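Local coordinates for protein lybatide 2 (Lycium barbarum, PDB 5NGN) that is of unknown function but belongs to the lybatides, cystine-rich plant peptides whose short helix is stapled by disulfide bonds, at residues A[21-24]-A[25-29]. Residues are numbered along the deposited sequence; the frame is centred on the assembly and turned at random.
Sequences QYTL and CCINI
C25 gives its N-H to the carbonyl of Q21, N to O 2.9 Å, in one of four successive i-to-i+4 bonds between 21-24 and 25-29. Its SG leaves the helix to join C14. C26 N bonds Y22 O in the same way, and here the side chains meet too: C26 SG sits over one face of the Y22 ring, 3.8 Å from the ring centroid and 14° off its normal, nearest CE1 and CZ. A Y22 chi1 of 179° sets CG beside its own carbonyl carbon and brings the ring to that sulfur. C26 SG is also tied to C3, while Y22 OH bonds E5 OE1 and C3 N, so ring and disulfide both meet the N-terminal segment. Without the ring, as with an alanine here, the C26 sulfur would probably lose its aromatic cover and E5 its hydroxyl partner. I27 N takes T23 O at 2.8 Å, and its CG1 packs 3.4 Å from that same oxygen. N28 N bonds L24 O, and the two side chains run side by side, OD1 of N28 3.5 Å from CD2 of L24. I29 N bonds C25 O. Over 25-29 the helix widens into a pi-type turn. Disulfides from adjacent C25 and C26 to C14 and C3 make this the cystine-stapled helix of the lybatides.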
ATOM      1  N   GLN A  21      -2.298  -6.933  -5.316  1.00  6.17           N
ATOM      2  CA  GLN A  21      -1.506  -7.140  -4.101  1.00  6.33           C
ATOM      3  C   GLN A  21      -1.035  -5.845  -3.481  1.00  5.79           C
ATOM      4  O   GLN A  21      -1.073  -5.679  -2.244  1.00  5.80           O
ATOM      5  CB  GLN A  21      -0.362  -8.097  -4.336  1.00  7.80           C
ATOM      6  CG  GLN A  21      -0.904  -9.518  -4.492  1.00  9.71           C
ATOM      7  CD  GLN A  21       0.131 -10.578  -4.682  1.00 13.25           C
ATOM      8  OE1 GLN A  21       0.867 -10.867  -3.746  1.00 15.05           O
ATOM      9  NE2 GLN A  21       0.098 -11.259  -5.815  1.00 15.89           N
ATOM     10  N   TYR A  22      -0.589  -4.896  -4.283  1.00  5.42           N
ATOM     11  CA  TYR A  22      -0.275  -3.575  -3.765  1.00  5.01           C
ATOM     12  C   TYR A  22      -1.449  -2.937  -3.041  1.00  5.16           C
ATOM     13  O   TYR A  22      -1.324  -2.440  -1.915  1.00  4.94           O
ATOM     14  CB  TYR A  22       0.220  -2.660  -4.909  1.00  4.83           C
ATOM     15  CG  TYR A  22       0.562  -1.244  -4.483  1.00  4.57           C
ATOM     16  CD1 TYR A  22       1.711  -0.984  -3.772  1.00  5.11           C
ATOM     17  CD2 TYR A  22      -0.258  -0.173  -4.797  1.00  4.67           C
ATOM     18  CE1 TYR A  22       2.066   0.290  -3.444  1.00  4.90           C
ATOM     19  CE2 TYR A  22       0.093   1.127  -4.489  1.00  4.53           C
ATOM     20  CZ  TYR A  22       1.280   1.349  -3.795  1.00  4.48           C
ATOM     21  OH  TYR A  22       1.630   2.646  -3.454  1.00  5.32           O
ATOM     22  N   THR A  23      -2.621  -2.928  -3.698  1.00  4.81           N
ATOM     23  CA  THR A  23      -3.790  -2.314  -3.089  1.00  4.82           C
ATOM     24  C   THR A  23      -4.176  -3.010  -1.746  1.00  4.88           C
ATOM     25  O   THR A  23      -4.453  -2.327  -0.747  1.00  4.49           O
ATOM     26  CB  THR A  23      -4.958  -2.328  -4.106  1.00  5.38           C
ATOM     27  OG1 THR A  23      -4.529  -1.729  -5.337  1.00  5.54           O
ATOM     28  CG2 THR A  23      -6.149  -1.628  -3.527  1.00  5.81           C
ATOM     29  N   LEU A  24      -4.188  -4.352  -1.783  1.00  4.86           N
ATOM     30  CA  LEU A  24      -4.426  -5.111  -0.518  1.00  5.12           C
ATOM     31  C   LEU A  24      -3.466  -4.756   0.584  1.00  5.14           C
ATOM     32  O   LEU A  24      -3.855  -4.453   1.703  1.00  5.25           O
ATOM     33  CB  LEU A  24      -4.299  -6.578  -0.808  1.00  5.54           C
ATOM     34  CG  LEU A  24      -5.477  -7.225  -1.558  1.00  6.46           C
ATOM     35  CD1 LEU A  24      -5.026  -8.521  -2.115  1.00  7.17           C
ATOM     36  CD2 LEU A  24      -6.697  -7.307  -0.702  1.00  7.27           C
ATOM     37  N   CYS A  25      -2.165  -4.731   0.222  1.00  5.06           N
ATOM     38  CA  CYS A  25      -1.175  -4.358   1.205  1.00  5.51           C
ATOM     39  C   CYS A  25      -1.521  -3.015   1.784  1.00  4.93           C
ATOM     40  O   CYS A  25      -1.483  -2.799   2.986  1.00  5.32           O
ATOM     41  CB  CYS A  25       0.176  -4.375   0.543  1.00  5.97           C
ATOM     42  SG  CYS A  25       1.623  -4.149   1.615  1.00  7.78           S
ATOM     43  N   CYS A  26      -1.811  -2.062   0.957  1.00  4.59           N
ATOM     44  CA  CYS A  26      -2.051  -0.708   1.440  1.00  4.90           C
ATOM     45  C   CYS A  26      -3.294  -0.583   2.275  1.00  4.94           C
ATOM     46  O   CYS A  26      -3.258   0.023   3.329  1.00  5.60           O
ATOM     47  CB  CYS A  26      -2.093   0.268   0.282  1.00  4.83           C
ATOM     48  SG  CYS A  26      -0.465   0.426  -0.562  1.00  5.07           S
ATOM     49  N   ILE A  27      -4.400  -1.132   1.799  1.00  5.07           N
ATOM     50  CA  ILE A  27      -5.647  -0.833   2.532  1.00  5.76           C
ATOM     51  C   ILE A  27      -5.891  -1.755   3.731  1.00  6.30           C
ATOM     52  O   ILE A  27      -6.607  -1.353   4.654  1.00  7.63           O
ATOM     53  CB  ILE A  27      -6.895  -0.766   1.656  1.00  6.24           C
ATOM     54  CG1 ILE A  27      -7.293  -2.175   1.196  1.00  6.64           C
ATOM     55  CG2 ILE A  27      -6.664   0.205   0.501  1.00  6.90           C
ATOM     56  CD1 ILE A  27      -8.600  -2.182   0.386  1.00  7.38           C
ATOM     57  N   ASN A  28      -5.277  -2.921   3.729  1.00  6.20           N
ATOM     58  CA  ASN A  28      -5.451  -3.863   4.886  1.00  6.51           C
ATOM     59  C   ASN A  28      -4.310  -3.918   5.850  1.00  7.26           C
ATOM     60  O   ASN A  28      -4.469  -4.337   6.985  1.00  7.88           O
ATOM     61  CB  ASN A  28      -5.746  -5.275   4.390  1.00  7.34           C
ATOM     62  CG  ASN A  28      -7.017  -5.380   3.564  1.00  7.25           C
ATOM     63  OD1 ASN A  28      -7.094  -6.224   2.631  1.00 10.69           O
ATOM     64  ND2 ASN A  28      -7.981  -4.563   3.900  1.00  8.46           N
ATOM     65  N   ILE A  29      -3.110  -3.543   5.411  1.00  6.16           N
ATOM     66  CA  ILE A  29      -1.925  -3.627   6.230  1.00  6.74           C
ATOM     67  C   ILE A  29      -1.390  -2.236   6.525  1.00  6.74           C
ATOM     68  O   ILE A  29      -1.111  -1.902   7.680  1.00  8.30           O
ATOM     69  CB  ILE A  29      -0.887  -4.586   5.640  1.00  7.19           C
ATOM     70  CG1 ILE A  29      -1.488  -5.984   5.390  1.00  7.68           C
ATOM     71  CG2 ILE A  29       0.420  -4.566   6.468  1.00  7.65           C
ATOM     72  CD1 ILE A  29      -0.640  -6.904   4.615  1.00  8.00           C
TER